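PDB 3JWG: methyltransferase type 12 from Clostridium thermocellum, which probably catalyses the transfer of a methyl group from S-adenosyl-L-methionine to the 2'-hydroxyl of the 3'-terminal nucleotide of small RNAs, this chain being its methyltransferase domain. Local coordinates for residues 31-36 with 105-110; 54-59 with 83-88. One frame throughout, in Å; residues are numbered along the deposited sequence.

Contact 1. Residues 31-36 with 105-110. With MG (magnesium ion), chain B.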
loop_
_atom_site.group_PDB
_atom_site.type_symbol
_atom_site.label_atom_id
_atom_site.label_comp_id
_atom_site.label_asym_id
_atom_site.label_seq_id
_atom_site.Cartn_x
_atom_site.Cartn_y
_atom_site.Cartn_z
ATOM N N LYS A 31 -13.075 1.128 7.928
ATOM C CA LYS A 31 -14.208 0.815 7.059
ATOM C C LYS A 31 -14.124 1.487 5.689
ATOM O O LYS A 31 -14.741 1.035 4.727
ATOM C CB LYS A 31 -15.510 1.203 7.760
ATOM C CG LYS A 31 -15.745 0.424 9.053
ATOM C CD LYS A 31 -17.067 0.808 9.705
ATOM C CE LYS A 31 -17.313 -0.002 10.970
ATOM N NZ LYS A 31 -18.623 0.326 11.585
ATOM N N LYS A 32 -13.355 2.566 5.605
ATOM C CA LYS A 32 -13.169 3.287 4.349
ATOM C C LYS A 32 -11.673 3.229 4.072
ATOM O O LYS A 32 -10.883 3.807 4.808
ATOM C CB LYS A 32 -13.633 4.735 4.504
ATOM C CG LYS A 32 -15.128 4.866 4.790
ATOM C CD LYS A 32 -15.528 6.314 5.034
ATOM C CE LYS A 32 -14.887 6.858 6.306
ATOM N NZ LYS A 32 -15.259 8.278 6.564
ATOM N N VAL A 33 -11.289 2.523 3.016
ATOM C CA VAL A 33 -9.879 2.353 2.690
ATOM C C VAL A 33 -9.519 2.813 1.287
ATOM O O VAL A 33 -10.246 2.545 0.332
ATOM C CB VAL A 33 -9.478 0.863 2.822
ATOM C CG1 VAL A 33 -7.984 0.689 2.532
ATOM C CG2 VAL A 33 -9.844 0.346 4.220
ATOM N N ILE A 34 -8.387 3.497 1.167
ATOM C CA ILE A 34 -7.926 3.956 -0.131
ATOM C C ILE A 34 -6.557 3.331 -0.389
ATOM O O ILE A 34 -5.640 3.445 0.429
ATOM C CB ILE A 34 -7.849 5.506 -0.199
ATOM C CG1 ILE A 34 -7.349 5.936 -1.580
ATOM C CG2 ILE A 34 -6.961 6.053 0.908
ATOM C CD1 ILE A 34 -7.447 7.421 -1.825
ATOM N N ASP A 35 -6.434 2.645 -1.518
ATOM C CA ASP A 35 -5.180 1.988 -1.870
ATOM C C ASP A 35 -4.474 2.827 -2.917
ATOM O O ASP A 35 -4.908 2.921 -4.071
ATOM C CB ASP A 35 -5.467 0.572 -2.387
ATOM C CG ASP A 35 -4.202 -0.233 -2.649
ATOM O OD1 ASP A 35 -3.172 -0.011 -1.973
ATOM O OD2 ASP A 35 -4.257 -1.112 -3.533
ATOM N N LEU A 36 -3.392 3.464 -2.489
ATOM C CA LEU A 36 -2.600 4.317 -3.352
ATOM C C LEU A 36 -1.593 3.451 -4.116
ATOM O O LEU A 36 -0.686 2.867 -3.520
ATOM C CB LEU A 36 -1.900 5.375 -2.494
ATOM C CG LEU A 36 -2.897 6.212 -1.678
ATOM C CD1 LEU A 36 -2.166 7.119 -0.704
ATOM C CD2 LEU A 36 -3.769 7.029 -2.644
ATOM N N ALA A 105 -8.133 4.576 6.483
ATOM C CA ALA A 105 -6.787 4.055 6.300
ATOM C C ALA A 105 -6.355 4.111 4.847
ATOM O O ALA A 105 -7.187 4.055 3.937
ATOM C CB ALA A 105 -6.717 2.607 6.795
ATOM N N ALA A 106 -5.047 4.226 4.644
ATOM C CA ALA A 106 -4.475 4.245 3.309
ATOM C C ALA A 106 -3.454 3.112 3.264
ATOM O O ALA A 106 -2.725 2.881 4.234
ATOM C CB ALA A 106 -3.785 5.586 3.029
ATOM N N THR A 107 -3.430 2.392 2.151
ATOM C CA THR A 107 -2.481 1.301 1.968
ATOM C C THR A 107 -1.547 1.691 0.821
ATOM O O THR A 107 -1.969 2.298 -0.171
ATOM C CB THR A 107 -3.199 -0.033 1.647
ATOM O OG1 THR A 107 -4.051 0.143 0.513
ATOM C CG2 THR A 107 -4.049 -0.486 2.844
ATOM N N VAL A 108 -0.276 1.340 0.974
ATOM C CA VAL A 108 0.765 1.664 0.011
ATOM C C VAL A 108 1.597 0.403 -0.200
ATOM O O VAL A 108 2.487 0.098 0.592
ATOM C CB VAL A 108 1.664 2.788 0.578
ATOM C CG1 VAL A 108 2.713 3.198 -0.440
ATOM C CG2 VAL A 108 0.796 3.981 0.982
ATOM N N ILE A 109 1.293 -0.333 -1.262
ATOM C CA ILE A 109 1.988 -1.580 -1.550
ATOM C C ILE A 109 2.728 -1.504 -2.885
ATOM O O ILE A 109 2.152 -1.136 -3.901
ATOM C CB ILE A 109 0.982 -2.749 -1.587
ATOM C CG1 ILE A 109 0.136 -2.732 -0.312
ATOM C CG2 ILE A 109 1.720 -4.080 -1.748
ATOM C CD1 ILE A 109 -1.007 -3.719 -0.314
ATOM N N GLU A 110 4.012 -1.846 -2.869
ATOM C CA GLU A 110 4.839 -1.814 -4.072
ATOM C C GLU A 110 4.803 -0.452 -4.756
ATOM O O GLU A 110 4.557 -0.340 -5.962
ATOM C CB GLU A 110 4.391 -2.916 -5.033
ATOM C CG GLU A 110 4.399 -4.291 -4.376
ATOM C CD GLU A 110 4.071 -5.417 -5.338
ATOM O OE1 GLU A 110 3.063 -5.310 -6.072
ATOM O OE2 GLU A 110 4.820 -6.415 -5.349
HETATM MG MG MG B . -0.053 -1.280 -4.641
HETATM O O HOH W 1 -0.733 0.350 -2.998
HETATM O O HOH W 2 -2.112 -2.603 -3.932
HETATM O O HOH W 3 0.111 -3.377 -6.066
#
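Asp35 OD1 is gripped by two donors, the hydroxyl of Thr107 on the neighbouring strand and water 1. Thr107 OG1 lies 2.6 Å from Asp35 OD1 and meets it from above the carboxylate plane, with the two side chains crossing at about a right angle. A chi1 of 55° puts OG1 of Thr107 between its backbone N and carbonyl carbon, turned to the acid, while CG2 goes to Val33 CG1, 4.1 Å away. Leu43 of helix 42-48 and Val21 and Leu25 of helix 13-27 cover this face. On the other face Ile34 CG2 rests 3.8 Å from Ala106 CB, and Leu127 of helix 117-131 packs on Ala106 and Leu36. The strands run parallel, joined by backbone hydrogen bonds: Ala105 O takes the N-H of Ile34, Ile34 O that of Thr107 and Thr107 O that of Leu36, whereas Ala105 N to Lys32 O is weak at 3.3 Å. The two sit side by side in the middle of the Rossmann-like sheet of class I methyltransferases, and the magnesium ion lies at their C-terminal ends. Ile109 O binds the ion at 2.3 Å, Gly37 O is another ligand, and waters 1, 2 and 3 make five modelled ligands. Water 1 is fixed by four partners: it gives hydrogens to Asp35 OD1 and Leu36 O, accepts from Ile109 N at 2.8 Å, and coordinates the metal. Water 2 donates to Asp35 OD2. The protein thus touches the ion directly through neutral backbone carbonyls, and Asp35, itself steadied by Thr107, serves as a second-shell residue that orients two of the waters.

Contact 2. Residues 54-59 with 83-88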
loop_
_atom_site.group_PDB
_atom_site.type_symbol
_atom_site.label_atom_id
_atom_site.label_comp_id
_atom_site.label_asym_id
_atom_site.label_seq_id
_atom_site.Cartn_x
_atom_site.Cartn_y
_atom_site.Cartn_z
ATOM N N GLU A 54 -16.794 -0.623 3.896
ATOM C CA GLU A 54 -17.872 0.122 3.255
ATOM C C GLU A 54 -17.469 0.866 1.990
ATOM O O GLU A 54 -18.240 0.929 1.032
ATOM C CB GLU A 54 -18.482 1.100 4.263
ATOM C CG GLU A 54 -18.892 0.440 5.580
ATOM C CD GLU A 54 -19.786 1.326 6.432
ATOM O OE1 GLU A 54 -20.853 1.742 5.930
ATOM O OE2 GLU A 54 -19.431 1.604 7.598
ATOM N N GLN A 55 -16.268 1.436 1.991
ATOM C CA GLN A 55 -15.774 2.168 0.830
ATOM C C GLN A 55 -14.379 1.666 0.524
ATOM O O GLN A 55 -13.513 1.654 1.394
ATOM C CB GLN A 55 -15.739 3.672 1.110
ATOM C CG GLN A 55 -15.177 4.518 -0.037
ATOM C CD GLN A 55 -15.929 4.316 -1.339
ATOM O OE1 GLN A 55 -17.163 4.305 -1.358
ATOM N NE2 GLN A 55 -15.191 4.166 -2.440
ATOM N N ILE A 56 -14.185 1.251 -0.719
ATOM C CA ILE A 56 -12.913 0.725 -1.194
ATOM C C ILE A 56 -12.528 1.538 -2.420
ATOM O O ILE A 56 -13.212 1.493 -3.441
ATOM C CB ILE A 56 -13.068 -0.757 -1.582
ATOM C CG1 ILE A 56 -13.415 -1.576 -0.330
ATOM C CG2 ILE A 56 -11.801 -1.260 -2.276
ATOM C CD1 ILE A 56 -13.983 -2.952 -0.633
ATOM N N THR A 57 -11.432 2.281 -2.319
ATOM C CA THR A 57 -10.993 3.116 -3.422
ATOM C C THR A 57 -9.571 2.795 -3.876
ATOM O O THR A 57 -8.645 2.769 -3.065
ATOM C CB THR A 57 -11.060 4.599 -3.025
ATOM O OG1 THR A 57 -12.402 4.922 -2.637
ATOM C CG2 THR A 57 -10.629 5.488 -4.189
ATOM N N GLY A 58 -9.417 2.557 -5.175
ATOM C CA GLY A 58 -8.113 2.255 -5.739
ATOM C C GLY A 58 -7.639 3.405 -6.608
ATOM O O GLY A 58 -8.406 3.935 -7.416
ATOM N N VAL A 59 -6.380 3.801 -6.439
ATOM C CA VAL A 59 -5.804 4.899 -7.210
ATOM C C VAL A 59 -4.497 4.430 -7.851
ATOM O O VAL A 59 -3.706 3.731 -7.220
ATOM C CB VAL A 59 -5.489 6.111 -6.302
ATOM C CG1 VAL A 59 -4.938 7.257 -7.130
ATOM C CG2 VAL A 59 -6.740 6.548 -5.549
ATOM N N ARG A 83 -21.171 -2.637 -6.259
ATOM C CA ARG A 83 -20.629 -1.587 -7.108
ATOM C C ARG A 83 -20.486 -0.266 -6.347
ATOM O O ARG A 83 -19.542 0.494 -6.576
ATOM C CB ARG A 83 -21.533 -1.370 -8.322
ATOM C CG ARG A 83 -21.068 -0.246 -9.227
ATOM C CD ARG A 83 -19.837 -0.666 -10.006
ATOM N NE ARG A 83 -19.236 0.429 -10.765
ATOM C CZ ARG A 83 -18.542 1.428 -10.226
ATOM N NH1 ARG A 83 -18.355 1.480 -8.912
ATOM N NH2 ARG A 83 -18.027 2.372 -11.003
ATOM N N LYS A 84 -21.428 0.005 -5.448
ATOM C CA LYS A 84 -21.411 1.241 -4.670
ATOM C C LYS A 84 -20.294 1.303 -3.629
ATOM O O LYS A 84 -20.004 2.370 -3.084
ATOM C CB LYS A 84 -22.765 1.439 -3.984
ATOM C CG LYS A 84 -23.915 1.633 -4.968
ATOM C CD LYS A 84 -25.269 1.681 -4.265
ATOM C CE LYS A 84 -26.402 1.823 -5.278
ATOM N NZ LYS A 84 -27.744 1.881 -4.628
ATOM N N ARG A 85 -19.662 0.165 -3.361
ATOM C CA ARG A 85 -18.589 0.103 -2.376
ATOM C C ARG A 85 -17.221 0.434 -2.960
ATOM O O ARG A 85 -16.319 0.848 -2.236
ATOM C CB ARG A 85 -18.502 -1.297 -1.766
ATOM C CG ARG A 85 -19.755 -1.802 -1.066
ATOM C CD ARG A 85 -19.579 -3.281 -0.755
ATOM N NE ARG A 85 -18.454 -3.512 0.150
ATOM C CZ ARG A 85 -17.826 -4.675 0.291
ATOM N NH1 ARG A 85 -18.200 -5.730 -0.423
ATOM N NH2 ARG A 85 -16.830 -4.789 1.162
ATOM N N ILE A 86 -17.064 0.256 -4.268
ATOM C CA ILE A 86 -15.770 0.484 -4.895
ATOM C C ILE A 86 -15.676 1.638 -5.888
ATOM O O ILE A 86 -16.608 1.918 -6.652
ATOM C CB ILE A 86 -15.291 -0.817 -5.577
ATOM C CG1 ILE A 86 -13.842 -0.676 -6.043
ATOM C CG2 ILE A 86 -16.190 -1.145 -6.749
ATOM C CD1 ILE A 86 -13.200 -2.002 -6.396
ATOM N N SER A 87 -14.523 2.296 -5.867
ATOM C CA SER A 87 -14.234 3.424 -6.737
ATOM C C SER A 87 -12.780 3.359 -7.208
ATOM O O SER A 87 -11.899 2.912 -6.471
ATOM C CB SER A 87 -14.469 4.732 -5.985
ATOM O OG SER A 87 -13.933 5.828 -6.700
ATOM N N LEU A 88 -12.537 3.800 -8.437
ATOM C CA LEU A 88 -11.187 3.802 -8.998
ATOM C C LEU A 88 -10.964 5.095 -9.761
ATOM O O LEU A 88 -11.869 5.576 -10.438
ATOM C CB LEU A 88 -11.003 2.630 -9.968
ATOM C CG LEU A 88 -11.055 1.190 -9.461
ATOM C CD1 LEU A 88 -11.170 0.245 -10.646
ATOM C CD2 LEU A 88 -9.818 0.877 -8.652
#
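Arg85 leads into its strand with CB 3.6 Å from Glu54 O, and its side chain then runs alongside that of Ile56, both pointing the same way. NH2 of Arg85 passes 3.8 Å from Ile56 CD1; a bend at chi3 (62°) helps bring the guanidinium round to the carbonyls of Phe53 and Leu48, which take hydrogen bonds from NH2 and NH1. The carbonyl of Arg85 makes the first inter-strand bond, a short one of 2.6 Å from Ile56 N. The amide of Gln55 lies beside that same oxygen without bonding to it, and gives its NE2 hydrogen to Thr57 OG1, 2.9 Å away near the amide plane and also hydrogen-bonded to Tyr103 OH. Ile86 follows, its CG1 3.4 Å from Ile56 O and its side chain packed with that of Ile56 against Leu48 of helix 42-48. Here the chain completes a beta-alpha-beta crossover: strand 55-60 leads through helices 63-73 and 80-83 into strand 86-90, which runs parallel to strand 55-60 at the edge of the Rossmann-type sheet. Ser87 N donates to Ile56 O, and Ser87 O accepts from Gly58 N at 2.8 Å; on the face with Thr57, Ser87 CB stands 3.7 Å from Gln55 NE2. Leu88 then turns CD2 in over the backbone of Gly58, 3.6 Å from its CA, and also meets Leu44 of helix 42-48.

The two contacts belong to one sheet, with their centres about 11 Å apart, and strands 32-36 and 55-60 are the neighbours that join them. Across that seam Asp35 N lies 2.7 Å from Thr57 O and Val33 N 2.9 Å from Gln55 O, both probable hydrogen bonds. Contact 1 occupies the middle of the sheet, and contact 2 carries it on to the edge strand 86-90, from which the chain returns to the middle as strand 105-109. The magnesium ion belongs to contact 1; on the contact 2 side, Gly58 CA is still about 9 Å from the ion. Helix 42-48 packs on both contacts, through Leu43 and Leu44 on contact 1 and Leu44, Leu47 and Leu48 on contact 2.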